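Local coordinates for mandelate racemase/muconate lactonizing enzyme-like protein (Roseovarius sp. TM1035, PDB 3RCY) that is a magnesium-binding member of the mandelate racemase/muconate lactonizing enzyme family, probably an isomerase or related enzyme of the enolase superfamily, its substrate not established, at residues I100-P113 and I358-V370. Residues are numbered along the deposited sequence; the frame is centred on the assembly and turned at random.
Sequences IACWDILGKARGRP and ITPPEAPGLGIEV
Gly107 and Gly365 bring their backbones to a CA–CA distance of 3.6 Å, where a type II' turn from Pro364 to Gly367 presses on helix 89-110, joining the N-terminal capping domain of this enolase-superfamily fold to the loop after strand 357-358. Just beyond, a Schellman motif with Gly111 at positive phi ends the helix and turns the chain back, and Gly365 N donates to Arg112 O from above the carbonyl plane (2.9 Å). Gly107 C lies 3.4 Å from Gly365 N. Pro113 packs its ring carbons against the carbonyl oxygens of Pro361, Glu362 and Ala363, CB lying 3.4 Å from Ala363 O. Waters 3 and 4 link the Arg112 guanidinium to Glu362, although these side chains also form salt bridges with Glu69 of the second subunit and with Lys121, respectively. Leu366 crosses Asp104 at about a right angle and sets CD1 against Ile100 CG2 (3.8 Å). With CG anti to the backbone N (chi1 -163°), the Asp104 carboxylate reaches over to the turn; OD2 accepts from Trp38 N and water 2, while OD1 takes water 1 and, on its anti side but 33° out of the carboxylate plane, Leu366 N in a nearly straight bond (2.9 Å, 176°).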
ATOM      1  N   ILE A 100      34.740 -13.422 -15.371  1.00 11.42           N
ATOM      2  CA  ILE A 100      35.875 -12.700 -14.786  1.00 11.92           C
ATOM      3  C   ILE A 100      37.154 -12.931 -15.610  1.00 12.78           C
ATOM      4  O   ILE A 100      37.916 -11.988 -15.859  1.00 12.99           O
ATOM      5  CB  ILE A 100      36.087 -13.064 -13.291  1.00 12.04           C
ATOM      6  CG1 ILE A 100      34.930 -12.512 -12.442  1.00 11.19           C
ATOM      7  CG2 ILE A 100      37.429 -12.515 -12.775  1.00 11.45           C
ATOM      8  CD1 ILE A 100      34.762 -13.193 -11.063  1.00 12.27           C
ATOM      9  N   ALA A 101      37.374 -14.178 -16.045  1.00 12.90           N
ATOM     10  CA  ALA A 101      38.497 -14.501 -16.937  1.00 12.94           C
ATOM     11  C   ALA A 101      38.403 -13.753 -18.271  1.00 13.32           C
ATOM     12  O   ALA A 101      39.427 -13.352 -18.831  1.00 13.72           O
ATOM     13  CB  ALA A 101      38.583 -16.017 -17.172  1.00 12.45           C
ATOM     14  N   CYS A 102      37.183 -13.568 -18.781  1.00 13.38           N
ATOM     15  CA  CYS A 102      36.967 -12.784 -20.007  1.00 13.42           C
ATOM     16  C   CYS A 102      37.420 -11.338 -19.825  1.00 13.57           C
ATOM     17  O   CYS A 102      38.056 -10.763 -20.727  1.00 14.03           O
ATOM     18  CB  CYS A 102      35.503 -12.822 -20.461  1.00 13.36           C
ATOM     19  SG  CYS A 102      34.931 -14.438 -21.054  1.00 16.82           S
ATOM     20  N   TRP A 103      37.108 -10.756 -18.664  1.00 13.15           N
ATOM     21  CA  TRP A 103      37.554  -9.395 -18.354  1.00 13.03           C
ATOM     22  C   TRP A 103      39.070  -9.299 -18.239  1.00 13.12           C
ATOM     23  O   TRP A 103      39.666  -8.334 -18.711  1.00 13.70           O
ATOM     24  CB  TRP A 103      36.866  -8.846 -17.101  1.00 12.74           C
ATOM     25  CG  TRP A 103      35.458  -8.452 -17.397  1.00 13.61           C
ATOM     26  CD1 TRP A 103      34.328  -9.140 -17.076  1.00 12.86           C
ATOM     27  CD2 TRP A 103      35.036  -7.302 -18.137  1.00 12.97           C
ATOM     28  NE1 TRP A 103      33.218  -8.476 -17.551  1.00 13.13           N
ATOM     29  CE2 TRP A 103      33.628  -7.340 -18.200  1.00 13.34           C
ATOM     30  CE3 TRP A 103      35.714  -6.227 -18.735  1.00 13.85           C
ATOM     31  CZ2 TRP A 103      32.880  -6.351 -18.844  1.00 12.75           C
ATOM     32  CZ3 TRP A 103      34.969  -5.234 -19.368  1.00 12.94           C
ATOM     33  CH2 TRP A 103      33.567  -5.310 -19.422  1.00 13.87           C
ATOM     34  N   ASP A 104      39.687 -10.301 -17.619  1.00 12.79           N
ATOM     35  CA  ASP A 104      41.143 -10.364 -17.554  1.00 13.10           C
ATOM     36  C   ASP A 104      41.720 -10.357 -18.983  1.00 13.46           C
ATOM     37  O   ASP A 104      42.616  -9.562 -19.289  1.00 13.65           O
ATOM     38  CB  ASP A 104      41.582 -11.607 -16.767  1.00 13.08           C
ATOM     39  CG  ASP A 104      43.040 -11.543 -16.304  1.00 16.47           C
ATOM     40  OD1 ASP A 104      43.621 -10.438 -16.248  1.00 13.10           O
ATOM     41  OD2 ASP A 104      43.603 -12.617 -15.983  1.00 13.34           O
ATOM     42  N   ILE A 105      41.179 -11.218 -19.851  1.00 13.37           N
ATOM     43  CA  ILE A 105      41.527 -11.242 -21.279  1.00 13.38           C
ATOM     44  C   ILE A 105      41.290  -9.886 -21.985  1.00 13.53           C
ATOM     45  O   ILE A 105      42.158  -9.406 -22.704  1.00 13.25           O
ATOM     46  CB  ILE A 105      40.777 -12.378 -22.032  1.00 13.75           C
ATOM     47  CG1 ILE A 105      41.446 -13.734 -21.755  1.00 14.12           C
ATOM     48  CG2 ILE A 105      40.745 -12.114 -23.548  1.00 14.40           C
ATOM     49  CD1 ILE A 105      40.539 -14.927 -21.969  1.00 14.06           C
ATOM     50  N   LEU A 106      40.118  -9.287 -21.766  1.00 13.91           N
ATOM     51  CA  LEU A 106      39.765  -8.020 -22.409  1.00 14.40           C
ATOM     52  C   LEU A 106      40.733  -6.906 -22.024  1.00 14.37           C
ATOM     53  O   LEU A 106      41.218  -6.183 -22.897  1.00 14.62           O
ATOM     54  CB  LEU A 106      38.310  -7.624 -22.105  1.00 14.64           C
ATOM     55  CG  LEU A 106      37.246  -8.490 -22.800  1.00 14.56           C
ATOM     56  CD1 LEU A 106      35.869  -8.328 -22.150  1.00 14.98           C
ATOM     57  CD2 LEU A 106      37.176  -8.205 -24.313  1.00 15.38           C
ATOM     58  N   GLY A 107      41.042  -6.790 -20.735  1.00 13.85           N
ATOM     59  CA  GLY A 107      42.029  -5.800 -20.292  1.00 13.98           C
ATOM     60  C   GLY A 107      43.394  -5.984 -20.948  1.00 14.82           C
ATOM     61  O   GLY A 107      44.032  -5.008 -21.376  1.00 15.37           O
ATOM     62  N   LYS A 108      43.845  -7.232 -21.033  1.00 15.08           N
ATOM     63  CA  LYS A 108      45.113  -7.538 -21.705  1.00 15.97           C
ATOM     64  C   LYS A 108      45.074  -7.172 -23.188  1.00 16.21           C
ATOM     65  O   LYS A 108      46.017  -6.566 -23.701  1.00 16.45           O
ATOM     66  CB  LYS A 108      45.523  -9.011 -21.504  1.00 16.00           C
ATOM     67  CG  LYS A 108      45.840  -9.346 -20.052  1.00 17.84           C
ATOM     68  CD  LYS A 108      46.324 -10.773 -19.862  1.00 15.93           C
ATOM     69  CE  LYS A 108      46.419 -11.101 -18.375  1.00 17.74           C
ATOM     70  NZ  LYS A 108      46.806 -12.534 -18.139  1.00 15.66           N
ATOM     71  N   ALA A 109      43.982  -7.530 -23.864  1.00 15.98           N
ATOM     72  CA  ALA A 109      43.819  -7.210 -25.283  1.00 16.50           C
ATOM     73  C   ALA A 109      43.755  -5.699 -25.541  1.00 16.88           C
ATOM     74  O   ALA A 109      44.275  -5.207 -26.546  1.00 16.44           O
ATOM     75  CB  ALA A 109      42.588  -7.912 -25.854  1.00 16.31           C
ATOM     76  N   ARG A 110      43.126  -4.977 -24.616  1.00 17.27           N
ATOM     77  CA  ARG A 110      42.992  -3.519 -24.695  1.00 18.05           C
ATOM     78  C   ARG A 110      44.237  -2.775 -24.203  1.00 17.41           C
ATOM     79  O   ARG A 110      44.374  -1.577 -24.449  1.00 17.20           O
ATOM     80  CB  ARG A 110      41.810  -3.057 -23.849  1.00 18.88           C
ATOM     81  CG  ARG A 110      40.481  -3.658 -24.226  1.00 25.61           C
ATOM     82  CD  ARG A 110      39.648  -2.711 -25.037  1.00 20.71           C
ATOM     83  NE  ARG A 110      38.297  -3.239 -25.227  1.00 25.21           N
ATOM     84  CZ  ARG A 110      37.926  -3.974 -26.267  1.00 21.88           C
ATOM     85  NH1 ARG A 110      38.802  -4.266 -27.224  1.00 25.37           N
ATOM     86  NH2 ARG A 110      36.675  -4.414 -26.352  1.00 24.75           N
ATOM     87  N   GLY A 111      45.111  -3.479 -23.487  1.00 16.91           N
ATOM     88  CA  GLY A 111      46.272  -2.856 -22.831  1.00 16.54           C
ATOM     89  C   GLY A 111      45.880  -1.926 -21.682  1.00 15.81           C
ATOM     90  O   GLY A 111      46.580  -0.947 -21.408  1.00 16.14           O
ATOM     91  N   ARG A 112      44.762  -2.226 -21.018  1.00 15.00           N
ATOM     92  CA  ARG A 112      44.238  -1.395 -19.918  1.00 14.51           C
ATOM     93  C   ARG A 112      43.803  -2.247 -18.725  1.00 14.45           C
ATOM     94  O   ARG A 112      43.421  -3.411 -18.899  1.00 14.62           O
ATOM     95  CB  ARG A 112      43.041  -0.541 -20.391  1.00 14.22           C
ATOM     96  CG  ARG A 112      43.346   0.447 -21.544  1.00 16.42           C
ATOM     97  CD  ARG A 112      44.291   1.612 -21.144  1.00 15.31           C
ATOM     98  NE  ARG A 112      43.729   2.473 -20.091  1.00 16.38           N
ATOM     99  CZ  ARG A 112      44.371   2.833 -18.980  1.00 15.58           C
ATOM    100  NH1 ARG A 112      45.624   2.434 -18.754  1.00 16.26           N
ATOM    101  NH2 ARG A 112      43.769   3.612 -18.094  1.00 15.81           N
ATOM    102  N   PRO A 113      43.832  -1.669 -17.510  1.00 13.62           N
ATOM    103  CA  PRO A 113      43.230  -2.374 -16.378  1.00 13.05           C
ATOM    104  C   PRO A 113      41.731  -2.534 -16.585  1.00 13.05           C
ATOM    105  O   PRO A 113      41.116  -1.735 -17.301  1.00 13.30           O
ATOM    106  CB  PRO A 113      43.504  -1.455 -15.185  1.00 12.81           C
ATOM    107  CG  PRO A 113      43.938  -0.160 -15.755  1.00 17.67           C
ATOM    108  CD  PRO A 113      44.460  -0.392 -17.119  1.00 13.62           C
ATOM    109  N   ILE A 358      43.086  -0.152  -0.530  1.00 15.70           N
ATOM    110  CA  ILE A 358      43.560  -0.812  -1.740  1.00 15.80           C
ATOM    111  C   ILE A 358      43.653   0.176  -2.895  1.00 16.44           C
ATOM    112  O   ILE A 358      42.669   0.837  -3.234  1.00 16.34           O
ATOM    113  CB  ILE A 358      42.608  -1.963  -2.184  1.00 15.66           C
ATOM    114  CG1 ILE A 358      42.289  -2.905  -1.018  1.00 14.64           C
ATOM    115  CG2 ILE A 358      43.210  -2.740  -3.358  1.00 14.91           C
ATOM    116  CD1 ILE A 358      40.928  -3.586  -1.150  1.00 14.94           C
ATOM    117  N   THR A 359      44.831   0.245  -3.513  1.00 17.16           N
ATOM    118  CA  THR A 359      45.035   1.047  -4.711  1.00 18.01           C
ATOM    119  C   THR A 359      44.730   0.196  -5.948  1.00 18.50           C
ATOM    120  O   THR A 359      45.296  -0.885  -6.107  1.00 18.71           O
ATOM    121  CB  THR A 359      46.479   1.606  -4.765  1.00 18.61           C
ATOM    122  OG1 THR A 359      46.698   2.439  -3.620  1.00 20.47           O
ATOM    123  CG2 THR A 359      46.707   2.445  -6.024  1.00 20.68           C
ATOM    124  N   PRO A 360      43.821   0.673  -6.819  1.00 18.66           N
ATOM    125  CA  PRO A 360      43.538  -0.040  -8.073  1.00 18.90           C
ATOM    126  C   PRO A 360      44.821  -0.238  -8.873  1.00 18.93           C
ATOM    127  O   PRO A 360      45.591   0.716  -9.031  1.00 19.29           O
ATOM    128  CB  PRO A 360      42.606   0.920  -8.818  1.00 18.91           C
ATOM    129  CG  PRO A 360      41.935   1.696  -7.731  1.00 20.53           C
ATOM    130  CD  PRO A 360      42.975   1.870  -6.665  1.00 18.79           C
ATOM    131  N   PRO A 361      45.072  -1.473  -9.350  1.00 18.58           N
ATOM    132  CA  PRO A 361      46.277  -1.715 -10.147  1.00 18.71           C
ATOM    133  C   PRO A 361      46.209  -1.040 -11.516  1.00 18.56           C
ATOM    134  O   PRO A 361      45.113  -0.851 -12.072  1.00 18.19           O
ATOM    135  CB  PRO A 361      46.321  -3.243 -10.286  1.00 18.86           C
ATOM    136  CG  PRO A 361      44.962  -3.717  -9.986  1.00 16.21           C
ATOM    137  CD  PRO A 361      44.349  -2.721  -9.044  1.00 18.36           C
ATOM    138  N   GLU A 362      47.377  -0.669 -12.035  1.00 18.44           N
ATOM    139  CA  GLU A 362      47.481   0.049 -13.304  1.00 18.71           C
ATOM    140  C   GLU A 362      47.856  -0.856 -14.480  1.00 18.72           C
ATOM    141  O   GLU A 362      47.709  -0.445 -15.634  1.00 18.81           O
ATOM    142  CB  GLU A 362      48.487   1.207 -13.191  1.00 19.26           C
ATOM    143  CG  GLU A 362      48.045   2.354 -12.273  1.00 22.63           C
ATOM    144  CD  GLU A 362      46.854   3.158 -12.819  1.00 20.09           C
ATOM    145  OE1 GLU A 362      46.688   3.268 -14.058  1.00 22.53           O
ATOM    146  OE2 GLU A 362      46.080   3.681 -11.989  1.00 22.64           O
ATOM    147  N   ALA A 363      48.335  -2.069 -14.187  1.00 18.38           N
ATOM    148  CA  ALA A 363      48.704  -3.047 -15.221  1.00 18.47           C
ATOM    149  C   ALA A 363      47.474  -3.548 -16.004  1.00 18.52           C
ATOM    150  O   ALA A 363      46.341  -3.372 -15.548  1.00 18.73           O
ATOM    151  CB  ALA A 363      49.459  -4.221 -14.595  1.00 18.68           C
ATOM    152  N   PRO A 364      47.687  -4.171 -17.186  1.00 17.99           N
ATOM    153  CA  PRO A 364      46.539  -4.587 -18.004  1.00 17.26           C
ATOM    154  C   PRO A 364      45.725  -5.711 -17.367  1.00 16.78           C
ATOM    155  O   PRO A 364      46.250  -6.440 -16.519  1.00 17.31           O
ATOM    156  CB  PRO A 364      47.189  -5.074 -19.304  1.00 17.63           C
ATOM    157  CG  PRO A 364      48.561  -4.477 -19.306  1.00 24.85           C
ATOM    158  CD  PRO A 364      48.967  -4.424 -17.874  1.00 17.98           C
ATOM    159  N   GLY A 365      44.454  -5.835 -17.758  1.00 15.10           N
ATOM    160  CA  GLY A 365      43.594  -6.899 -17.245  1.00 14.45           C
ATOM    161  C   GLY A 365      43.317  -6.746 -15.762  1.00 13.97           C
ATOM    162  O   GLY A 365      43.156  -5.626 -15.266  1.00 13.66           O
ATOM    163  N   LEU A 366      43.269  -7.866 -15.043  1.00 13.42           N
ATOM    164  CA  LEU A 366      43.065  -7.815 -13.594  1.00 13.65           C
ATOM    165  C   LEU A 366      44.327  -7.351 -12.861  1.00 14.24           C
ATOM    166  O   LEU A 366      44.292  -7.071 -11.665  1.00 14.54           O
ATOM    167  CB  LEU A 366      42.584  -9.171 -13.052  1.00 13.59           C
ATOM    168  CG  LEU A 366      41.160  -9.616 -13.408  1.00 13.01           C
ATOM    169  CD1 LEU A 366      40.936 -11.060 -12.955  1.00 13.25           C
ATOM    170  CD2 LEU A 366      40.079  -8.700 -12.812  1.00 13.16           C
ATOM    171  N   GLY A 367      45.432  -7.258 -13.588  1.00 14.75           N
ATOM    172  CA  GLY A 367      46.690  -6.781 -13.028  1.00 15.70           C
ATOM    173  C   GLY A 367      47.304  -7.767 -12.055  1.00 16.63           C
ATOM    174  O   GLY A 367      47.971  -7.366 -11.096  1.00 17.38           O
ATOM    175  N   ILE A 368      47.064  -9.054 -12.296  1.00 16.15           N
ATOM    176  CA  ILE A 368      47.577 -10.112 -11.431  1.00 16.78           C
ATOM    177  C   ILE A 368      48.470 -11.074 -12.207  1.00 17.46           C
ATOM    178  O   ILE A 368      48.310 -11.246 -13.420  1.00 17.44           O
ATOM    179  CB  ILE A 368      46.435 -10.892 -10.715  1.00 16.65           C
ATOM    180  CG1 ILE A 368      45.465 -11.522 -11.727  1.00 17.50           C
ATOM    181  CG2 ILE A 368      45.682  -9.960  -9.746  1.00 17.61           C
ATOM    182  CD1 ILE A 368      44.363 -12.408 -11.091  1.00 16.58           C
ATOM    183  N   GLU A 369      49.428 -11.671 -11.502  1.00 17.85           N
ATOM    184  CA  GLU A 369      50.182 -12.794 -12.032  1.00 18.25           C
ATOM    185  C   GLU A 369      49.867 -13.997 -11.161  1.00 17.44           C
ATOM    186  O   GLU A 369      50.327 -14.090 -10.023  1.00 17.07           O
ATOM    187  CB  GLU A 369      51.690 -12.502 -12.040  1.00 20.02           C
ATOM    188  CG  GLU A 369      52.464 -13.389 -13.011  1.00 37.13           C
ATOM    189  CD  GLU A 369      53.975 -13.250 -12.887  1.00 22.53           C
ATOM    190  OE1 GLU A 369      54.466 -12.136 -12.601  1.00 37.74           O
ATOM    191  OE2 GLU A 369      54.671 -14.274 -13.085  1.00 37.95           O
ATOM    192  N   VAL A 370      49.054 -14.902 -11.691  1.00 17.02           N
ATOM    193  CA  VAL A 370      48.628 -16.064 -10.936  1.00 17.28           C
ATOM    194  C   VAL A 370      49.755 -17.095 -10.905  1.00 17.63           C
ATOM    195  O   VAL A 370      50.305 -17.467 -11.946  1.00 18.05           O
ATOM    196  CB  VAL A 370      47.319 -16.676 -11.486  1.00 17.21           C
ATOM    197  CG1 VAL A 370      46.963 -17.960 -10.742  1.00 15.88           C
ATOM    198  CG2 VAL A 370      46.175 -15.677 -11.344  1.00 15.55           C
TER
HETATM  199  O   HOH W   1      46.043  -9.892 -15.064  1.00 10.51           O
HETATM  200  O   HOH W   2      46.216 -12.777 -15.351  1.00 11.01           O
HETATM  201  O   HOH W   3      47.199   2.134 -16.349  1.00 11.78           O
HETATM  202  O   HOH W   4      45.407   4.851 -16.031  1.00 18.00           O